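Local coordinates for protein membrane-bound lytic murein transglycosylase A (Burkholderia pseudomallei, PDB 6QK4) that probably cleaves the beta-1,4 linkage between N-acetylmuramic acid and N-acetylglucosamine in peptidoglycan as a lytic transglycosylase, leaving a 1,6-anhydro end, at residues Asn94-Glu108 with Gly315-Gly329. Sequence-based numbering, arbitrary orientation.
Sequences NNDGTLDGLVTGYYE and GVRADYFWGLGDDAG
T104 OG1, on strand 101-108, is shared by R317 and D319 of the neighbouring strand 317-324. The guanidinium meets it end-on and in plane, NH1 at 2.9 Å and NH2 at 3.3 Å from OG1, while the hydroxyl donates to D319 OD1 (2.7 Å) from above the carboxylate plane. With OG1 set between its own backbone N and carbonyl carbon (chi1 50°), T104 turns the hydroxyl toward both partners. R317 bends at chi2 (70°) and lies alongside L102, whose CD2 sits over one guanidinium face; L102 O receives NH1 from above its carbonyl plane and A318 N within it. T104 N donates to A318 O and T104 O accepts from Y320 N (2.7 Å), bracketing D319 as parallel pairing requires. Strand 317-324 lies in the 3D domain, a family of the double-psi beta-barrel clan, and 101-108 joins it from far away in sequence. F321 turns its ring edge, at CD1, toward the Y106 face, planes 55° apart; D319 O lies at the Y106 ring edge, and Y106 OH reaches D307. A beta bulge shifts the register by one before E108, whose N bonds G323 O. Past it, G329 CA stands 3.3 Å from the centroid of the Y107 ring, a CH-pi contact over the face, and a water links Y107 OH with D326 OD1, while D326 OD2 salt-bridges K219. At the other end, V316 N donates almost straight to N94 OD1 (2.8 Å).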
ATOM      1  N   ASN A  94      12.700 -11.453 -15.786  1.00 21.37           N
ATOM      2  CA  ASN A  94      13.290 -12.214 -14.683  1.00 21.79           C
ATOM      3  C   ASN A  94      14.617 -12.859 -15.112  1.00 24.99           C
ATOM      4  O   ASN A  94      14.898 -13.051 -16.288  1.00 25.14           O
ATOM      5  CB  ASN A  94      12.323 -13.311 -14.240  1.00 19.51           C
ATOM      6  CG  ASN A  94      11.125 -12.755 -13.534  1.00 22.93           C
ATOM      7  OD1 ASN A  94      11.281 -12.014 -12.564  1.00 24.29           O
ATOM      8  ND2 ASN A  94       9.917 -13.079 -14.040  1.00 26.06           N
ATOM      9  N   ASN A  95      15.444 -13.222 -14.132  1.00 23.57           N
ATOM     10  CA  ASN A  95      16.748 -13.768 -14.551  1.00 24.80           C
ATOM     11  C   ASN A  95      16.617 -15.134 -15.228  1.00 28.87           C
ATOM     12  O   ASN A  95      17.528 -15.549 -15.975  1.00 31.67           O
ATOM     13  CB  ASN A  95      17.694 -13.849 -13.349  1.00 27.02           C
ATOM     14  CG  ASN A  95      18.285 -12.472 -12.991  1.00 32.11           C
ATOM     15  OD1 ASN A  95      18.716 -11.714 -13.874  1.00 31.80           O
ATOM     16  ND2 ASN A  95      18.287 -12.144 -11.692  1.00 33.23           N
ATOM     17  N   ASP A  96      15.472 -15.806 -15.081  1.00 28.63           N
ATOM     18  CA  ASP A  96      15.262 -17.041 -15.825  1.00 29.17           C
ATOM     19  C   ASP A  96      14.705 -16.802 -17.245  1.00 30.49           C
ATOM     20  O   ASP A  96      14.367 -17.763 -17.946  1.00 31.83           O
ATOM     21  CB  ASP A  96      14.367 -17.980 -15.023  1.00 31.83           C
ATOM     22  CG  ASP A  96      12.937 -17.486 -14.882  1.00 30.38           C
ATOM     23  OD1 ASP A  96      12.553 -16.474 -15.488  1.00 30.43           O
ATOM     24  OD2 ASP A  96      12.178 -18.141 -14.146  1.00 35.58           O
ATOM     25  N   GLY A  97      14.624 -15.549 -17.694  1.00 27.36           N
ATOM     26  CA  GLY A  97      14.121 -15.214 -19.021  1.00 24.34           C
ATOM     27  C   GLY A  97      12.613 -14.947 -19.124  1.00 24.64           C
ATOM     28  O   GLY A  97      12.158 -14.393 -20.140  1.00 26.20           O
ATOM     29  N   THR A  98      11.838 -15.258 -18.092  1.00 24.82           N
ATOM     30  CA  THR A  98      10.370 -15.104 -18.194  1.00 22.20           C
ATOM     31  C   THR A  98      10.002 -13.637 -18.013  1.00 22.18           C
ATOM     32  O   THR A  98      10.644 -12.912 -17.256  1.00 23.69           O
ATOM     33  CB  THR A  98       9.610 -15.956 -17.173  1.00 23.99           C
ATOM     34  OG1 THR A  98       9.961 -15.630 -15.807  1.00 23.94           O
ATOM     35  CG2 THR A  98       9.806 -17.440 -17.412  1.00 27.00           C
ATOM     36  N   LEU A  99       8.938 -13.201 -18.698  1.00 19.69           N
ATOM     37  CA  LEU A  99       8.495 -11.812 -18.548  1.00 19.81           C
ATOM     38  C   LEU A  99       7.373 -11.658 -17.536  1.00 21.06           C
ATOM     39  O   LEU A  99       7.253 -10.577 -16.970  1.00 21.93           O
ATOM     40  CB  LEU A  99       8.014 -11.227 -19.894  1.00 19.98           C
ATOM     41  CG  LEU A  99       9.128 -11.169 -20.995  1.00 20.54           C
ATOM     42  CD1 LEU A  99       8.514 -10.711 -22.306  1.00 23.07           C
ATOM     43  CD2 LEU A  99      10.163 -10.126 -20.560  1.00 22.66           C
ATOM     44  N   ASP A 100       6.651 -12.742 -17.198  1.00 18.65           N
ATOM     45  CA  ASP A 100       5.579 -12.656 -16.198  1.00 17.30           C
ATOM     46  C   ASP A 100       6.133 -12.485 -14.788  1.00 22.30           C
ATOM     47  O   ASP A 100       7.100 -13.179 -14.383  1.00 23.41           O
ATOM     48  CB  ASP A 100       4.729 -13.959 -16.172  1.00 19.31           C
ATOM     49  CG  ASP A 100       3.820 -14.109 -17.370  1.00 22.87           C
ATOM     50  OD1 ASP A 100       3.427 -13.125 -17.991  1.00 22.69           O
ATOM     51  OD2 ASP A 100       3.449 -15.273 -17.624  1.00 26.15           O
ATOM     52  N   GLY A 101       5.477 -11.596 -14.006  1.00 19.14           N
ATOM     53  CA  GLY A 101       5.787 -11.508 -12.581  1.00 20.08           C
ATOM     54  C   GLY A 101       4.592 -11.082 -11.755  1.00 20.82           C
ATOM     55  O   GLY A 101       3.528 -10.800 -12.289  1.00 28.35           O
ATOM     56  N   LEU A 102       4.742 -11.075 -10.439  1.00 19.89           N
ATOM     57  CA  LEU A 102       3.595 -10.967  -9.559  1.00 18.93           C
ATOM     58  C   LEU A 102       3.461  -9.539  -9.020  1.00 20.02           C
ATOM     59  O   LEU A 102       4.450  -8.929  -8.577  1.00 19.40           O
ATOM     60  CB  LEU A 102       3.709 -11.966  -8.405  1.00 23.23           C
ATOM     61  CG  LEU A 102       2.638 -11.874  -7.345  1.00 28.64           C
ATOM     62  CD1 LEU A 102       1.335 -12.365  -7.945  1.00 27.10           C
ATOM     63  CD2 LEU A 102       3.025 -12.686  -6.118  1.00 27.53           C
ATOM     64  N   VAL A 103       2.245  -9.003  -9.083  1.00 19.26           N
ATOM     65  CA  VAL A 103       1.902  -7.676  -8.529  1.00 18.43           C
ATOM     66  C   VAL A 103       0.957  -7.866  -7.348  1.00 20.01           C
ATOM     67  O   VAL A 103      -0.198  -8.315  -7.516  1.00 21.39           O
ATOM     68  CB  VAL A 103       1.216  -6.783  -9.566  1.00 20.36           C
ATOM     69  CG1 VAL A 103       1.019  -5.334  -8.991  1.00 21.45           C
ATOM     70  CG2 VAL A 103       2.115  -6.715 -10.798  1.00 21.11           C
ATOM     71  N   THR A 104       1.411  -7.482  -6.162  1.00 18.92           N
ATOM     72  CA  THR A 104       0.536  -7.454  -5.003  1.00 20.61           C
ATOM     73  C   THR A 104       0.219  -5.990  -4.662  1.00 23.72           C
ATOM     74  O   THR A 104       0.638  -5.080  -5.371  1.00 23.78           O
ATOM     75  CB  THR A 104       1.176  -8.214  -3.823  1.00 19.94           C
ATOM     76  OG1 THR A 104       2.513  -7.764  -3.603  1.00 23.02           O
ATOM     77  CG2 THR A 104       1.229  -9.725  -4.131  1.00 23.73           C
ATOM     78  N   GLY A 105      -0.496  -5.737  -3.558  1.00 21.27           N
ATOM     79  CA  GLY A 105      -0.864  -4.361  -3.233  1.00 23.33           C
ATOM     80  C   GLY A 105      -0.727  -4.026  -1.759  1.00 23.65           C
ATOM     81  O   GLY A 105      -0.727  -4.910  -0.906  1.00 22.92           O
ATOM     82  N   TYR A 106      -0.507  -2.731  -1.478  1.00 20.56           N
ATOM     83  CA  TYR A 106      -0.486  -2.276  -0.080  1.00 21.27           C
ATOM     84  C   TYR A 106      -1.139  -0.909   0.008  1.00 23.60           C
ATOM     85  O   TYR A 106      -1.506  -0.288  -1.011  1.00 21.73           O
ATOM     86  CB  TYR A 106       0.930  -2.242   0.492  1.00 21.10           C
ATOM     87  CG  TYR A 106       1.946  -1.239  -0.026  1.00 22.16           C
ATOM     88  CD1 TYR A 106       2.393  -1.248  -1.365  1.00 19.80           C
ATOM     89  CD2 TYR A 106       2.537  -0.312   0.863  1.00 22.63           C
ATOM     90  CE1 TYR A 106       3.396  -0.344  -1.751  1.00 18.24           C
ATOM     91  CE2 TYR A 106       3.544   0.536   0.491  1.00 21.46           C
ATOM     92  CZ  TYR A 106       3.940   0.528  -0.844  1.00 21.89           C
ATOM     93  OH  TYR A 106       4.959   1.389  -1.190  1.00 22.76           O
ATOM     94  N   TYR A 107      -1.364  -0.470   1.249  1.00 22.24           N
ATOM     95  CA  TYR A 107      -2.083   0.777   1.502  1.00 22.08           C
ATOM     96  C   TYR A 107      -1.620   1.323   2.834  1.00 25.13           C
ATOM     97  O   TYR A 107      -0.864   0.661   3.576  1.00 25.17           O
ATOM     98  CB  TYR A 107      -3.617   0.561   1.515  1.00 19.45           C
ATOM     99  CG  TYR A 107      -4.138  -0.066   2.788  1.00 22.44           C
ATOM    100  CD1 TYR A 107      -3.833  -1.369   3.114  1.00 22.81           C
ATOM    101  CD2 TYR A 107      -4.991   0.649   3.624  1.00 22.77           C
ATOM    102  CE1 TYR A 107      -4.378  -1.969   4.265  1.00 27.04           C
ATOM    103  CE2 TYR A 107      -5.535   0.069   4.774  1.00 26.41           C
ATOM    104  CZ  TYR A 107      -5.213  -1.227   5.079  1.00 29.14           C
ATOM    105  OH  TYR A 107      -5.774  -1.803   6.187  1.00 28.06           O
ATOM    106  N   GLU A 108      -2.065   2.541   3.124  1.00 22.36           N
ATOM    107  CA  GLU A 108      -1.810   3.116   4.446  1.00 23.88           C
ATOM    108  C   GLU A 108      -3.121   3.278   5.191  1.00 25.21           C
ATOM    109  O   GLU A 108      -4.003   4.006   4.726  1.00 25.17           O
ATOM    110  CB  GLU A 108      -1.125   4.451   4.274  1.00 25.05           C
ATOM    111  CG  GLU A 108      -0.992   5.170   5.614  1.00 30.36           C
ATOM    112  CD  GLU A 108       0.277   4.806   6.340  1.00 45.70           C
ATOM    113  OE1 GLU A 108       0.756   3.652   6.164  1.00 49.53           O
ATOM    114  OE2 GLU A 108       0.789   5.686   7.089  1.00 51.36           O
ATOM    115  N   GLY A 315      12.507 -10.445  -9.395  1.00 27.01           N
ATOM    116  CA  GLY A 315      12.795  -9.590 -10.532  1.00 24.49           C
ATOM    117  C   GLY A 315      11.574  -8.763 -10.880  1.00 21.59           C
ATOM    118  O   GLY A 315      11.365  -7.616 -10.444  1.00 20.79           O
ATOM    119  N   VAL A 316      10.729  -9.369 -11.705  1.00 19.26           N
ATOM    120  CA  VAL A 316       9.482  -8.701 -12.088  1.00 19.63           C
ATOM    121  C   VAL A 316       8.562  -8.925 -10.921  1.00 20.14           C
ATOM    122  O   VAL A 316       7.848  -9.939 -10.843  1.00 19.30           O
ATOM    123  CB  VAL A 316       8.897  -9.277 -13.390  1.00 19.72           C
ATOM    124  CG1 VAL A 316       7.560  -8.522 -13.792  1.00 19.09           C
ATOM    125  CG2 VAL A 316       9.953  -9.166 -14.548  1.00 20.32           C
ATOM    126  N   ARG A 317       8.577  -7.989  -9.987  1.00 18.83           N
ATOM    127  CA  ARG A 317       7.836  -8.141  -8.733  1.00 19.35           C
ATOM    128  C   ARG A 317       7.531  -6.738  -8.226  1.00 19.12           C
ATOM    129  O   ARG A 317       8.465  -5.922  -8.091  1.00 18.93           O
ATOM    130  CB  ARG A 317       8.710  -8.882  -7.720  1.00 19.14           C
ATOM    131  CG  ARG A 317       7.984  -9.137  -6.408  1.00 20.51           C
ATOM    132  CD  ARG A 317       6.845 -10.212  -6.607  1.00 22.79           C
ATOM    133  NE  ARG A 317       6.256 -10.478  -5.254  1.00 23.54           N
ATOM    134  CZ  ARG A 317       5.248  -9.802  -4.690  1.00 26.62           C
ATOM    135  NH1 ARG A 317       4.627  -8.859  -5.342  1.00 22.73           N
ATOM    136  NH2 ARG A 317       4.858 -10.060  -3.436  1.00 25.96           N
ATOM    137  N   ALA A 318       6.276  -6.469  -7.852  1.00 18.81           N
ATOM    138  CA  ALA A 318       5.987  -5.144  -7.323  1.00 20.67           C
ATOM    139  C   ALA A 318       4.885  -5.226  -6.267  1.00 19.50           C
ATOM    140  O   ALA A 318       3.957  -6.062  -6.372  1.00 20.46           O
ATOM    141  CB  ALA A 318       5.593  -4.202  -8.463  1.00 24.82           C
ATOM    142  N   ASP A 319       4.951  -4.297  -5.292  1.00 20.50           N
ATOM    143  CA  ASP A 319       3.806  -4.003  -4.417  1.00 22.42           C
ATOM    144  C   ASP A 319       3.202  -2.658  -4.856  1.00 20.22           C
ATOM    145  O   ASP A 319       3.877  -1.624  -4.796  1.00 20.85           O
ATOM    146  CB  ASP A 319       4.257  -3.922  -2.949  1.00 20.72           C
ATOM    147  CG  ASP A 319       3.344  -4.669  -1.986  1.00 23.03           C
ATOM    148  OD1 ASP A 319       2.362  -5.335  -2.352  1.00 26.67           O
ATOM    149  OD2 ASP A 319       3.596  -4.582  -0.755  1.00 25.88           O
ATOM    150  N   TYR A 320       1.958  -2.671  -5.323  1.00 20.47           N
ATOM    151  CA  TYR A 320       1.315  -1.463  -5.860  1.00 20.65           C
ATOM    152  C   TYR A 320       0.690  -0.651  -4.717  1.00 22.52           C
ATOM    153  O   TYR A 320      -0.153  -1.186  -3.975  1.00 23.24           O
ATOM    154  CB  TYR A 320       0.238  -1.939  -6.844  1.00 20.52           C
ATOM    155  CG  TYR A 320      -0.476  -0.920  -7.667  1.00 20.71           C
ATOM    156  CD1 TYR A 320       0.142  -0.359  -8.782  1.00 23.44           C
ATOM    157  CD2 TYR A 320      -1.736  -0.533  -7.370  1.00 21.21           C
ATOM    158  CE1 TYR A 320      -0.532   0.577  -9.562  1.00 24.89           C
ATOM    159  CE2 TYR A 320      -2.455   0.359  -8.162  1.00 23.94           C
ATOM    160  CZ  TYR A 320      -1.834   0.921  -9.252  1.00 24.97           C
ATOM    161  OH  TYR A 320      -2.524   1.833 -10.016  1.00 24.66           O
ATOM    162  N   PHE A 321       1.083   0.620  -4.576  1.00 18.95           N
ATOM    163  CA  PHE A 321       0.539   1.434  -3.484  1.00 18.55           C
ATOM    164  C   PHE A 321      -0.820   1.969  -3.887  1.00 20.50           C
ATOM    165  O   PHE A 321      -0.913   2.849  -4.746  1.00 20.22           O
ATOM    166  CB  PHE A 321       1.498   2.569  -3.110  1.00 17.94           C
ATOM    167  CG  PHE A 321       0.981   3.431  -2.015  1.00 20.64           C
ATOM    168  CD1 PHE A 321       0.750   2.899  -0.759  1.00 21.00           C
ATOM    169  CD2 PHE A 321       0.729   4.773  -2.233  1.00 21.76           C
ATOM    170  CE1 PHE A 321       0.274   3.716   0.273  1.00 22.16           C
ATOM    171  CE2 PHE A 321       0.269   5.594  -1.240  1.00 21.67           C
ATOM    172  CZ  PHE A 321       0.071   5.072   0.059  1.00 22.92           C
ATOM    173  N   TRP A 322      -1.884   1.434  -3.262  1.00 20.06           N
ATOM    174  CA  TRP A 322      -3.247   1.859  -3.575  1.00 24.73           C
ATOM    175  C   TRP A 322      -3.650   3.175  -2.933  1.00 24.61           C
ATOM    176  O   TRP A 322      -4.585   3.809  -3.440  1.00 27.29           O
ATOM    177  CB  TRP A 322      -4.243   0.741  -3.177  1.00 21.63           C
ATOM    178  CG  TRP A 322      -4.337  -0.304  -4.192  1.00 20.73           C
ATOM    179  CD1 TRP A 322      -3.690  -1.517  -4.195  1.00 20.62           C
ATOM    180  CD2 TRP A 322      -5.071  -0.240  -5.418  1.00 22.55           C
ATOM    181  NE1 TRP A 322      -4.018  -2.215  -5.301  1.00 21.92           N
ATOM    182  CE2 TRP A 322      -4.854  -1.461  -6.087  1.00 22.98           C
ATOM    183  CE3 TRP A 322      -5.892   0.725  -6.009  1.00 25.88           C
ATOM    184  CZ2 TRP A 322      -5.446  -1.761  -7.319  1.00 25.26           C
ATOM    185  CZ3 TRP A 322      -6.465   0.430  -7.243  1.00 26.60           C
ATOM    186  CH2 TRP A 322      -6.251  -0.812  -7.871  1.00 27.09           C
ATOM    187  N   GLY A 323      -2.929   3.680  -1.901  1.00 23.23           N
ATOM    188  CA  GLY A 323      -3.374   4.928  -1.339  1.00 22.87           C
ATOM    189  C   GLY A 323      -3.757   4.783   0.137  1.00 26.33           C
ATOM    190  O   GLY A 323      -3.329   3.827   0.804  1.00 25.51           O
ATOM    191  N   LEU A 324      -4.543   5.735   0.643  1.00 27.19           N
ATOM    192  CA  LEU A 324      -4.914   5.832   2.053  1.00 30.68           C
ATOM    193  C   LEU A 324      -6.355   5.396   2.258  1.00 27.58           C
ATOM    194  O   LEU A 324      -7.243   5.732   1.468  1.00 30.50           O
ATOM    195  CB  LEU A 324      -4.816   7.260   2.604  1.00 32.58           C
ATOM    196  CG  LEU A 324      -3.501   8.028   2.492  1.00 44.08           C
ATOM    197  CD1 LEU A 324      -3.600   9.334   3.280  1.00 48.93           C
ATOM    198  CD2 LEU A 324      -2.399   7.219   3.026  1.00 47.29           C
ATOM    199  N   GLY A 325      -6.606   4.692   3.359  1.00 30.87           N
ATOM    200  CA  GLY A 325      -7.971   4.417   3.763  1.00 29.14           C
ATOM    201  C   GLY A 325      -8.475   3.041   3.355  1.00 31.63           C
ATOM    202  O   GLY A 325      -7.781   2.244   2.715  1.00 28.13           O
ATOM    203  N   ASP A 326      -9.731   2.760   3.746  1.00 30.84           N
ATOM    204  CA  ASP A 326     -10.182   1.377   3.684  1.00 29.75           C
ATOM    205  C   ASP A 326     -10.584   0.912   2.304  1.00 30.32           C
ATOM    206  O   ASP A 326     -10.478  -0.283   2.017  1.00 31.52           O
ATOM    207  CB  ASP A 326     -11.317   1.143   4.687  1.00 35.95           C
ATOM    208  CG  ASP A 326     -10.762   1.027   6.086  1.00 44.33           C
ATOM    209  OD1 ASP A 326      -9.535   0.721   6.173  1.00 49.86           O
ATOM    210  OD2 ASP A 326     -11.499   1.273   7.069  1.00 44.24           O
ATOM    211  N   ASP A 327     -11.008   1.797   1.412  1.00 31.14           N
ATOM    212  CA  ASP A 327     -11.240   1.322   0.051  1.00 32.87           C
ATOM    213  C   ASP A 327      -9.911   0.931  -0.617  1.00 28.79           C
ATOM    214  O   ASP A 327      -9.819  -0.115  -1.296  1.00 27.63           O
ATOM    215  CB  ASP A 327     -11.976   2.411  -0.727  1.00 35.47           C
ATOM    216  CG  ASP A 327     -12.230   2.028  -2.194  1.00 43.65           C
ATOM    217  OD1 ASP A 327     -12.791   0.948  -2.493  1.00 46.50           O
ATOM    218  OD2 ASP A 327     -11.872   2.836  -3.055  1.00 45.68           O
ATOM    219  N   ALA A 328      -8.868   1.745  -0.407  1.00 24.95           N
ATOM    220  CA  ALA A 328      -7.522   1.383  -0.884  1.00 26.87           C
ATOM    221  C   ALA A 328      -7.077   0.068  -0.261  1.00 26.25           C
ATOM    222  O   ALA A 328      -6.539  -0.810  -0.947  1.00 25.15           O
ATOM    223  CB  ALA A 328      -6.511   2.506  -0.554  1.00 25.80           C
ATOM    224  N   GLY A 329      -7.357  -0.128   1.042  1.00 24.34           N
ATOM    225  CA  GLY A 329      -6.967  -1.385   1.659  1.00 25.27           C
ATOM    226  C   GLY A 329      -7.711  -2.618   1.143  1.00 24.59           C
ATOM    227  O   GLY A 329      -7.160  -3.734   1.146  1.00 27.39           O
TER
HETATM  228  O   HOH W   1      11.164 -12.862  -9.763  1.00 38.28           O
HETATM  229  O   HOH W   2       8.742 -12.672 -10.619  1.00 39.44           O
HETATM  230  O   HOH W   3      -7.292  -0.354   7.599  1.00 35.76           O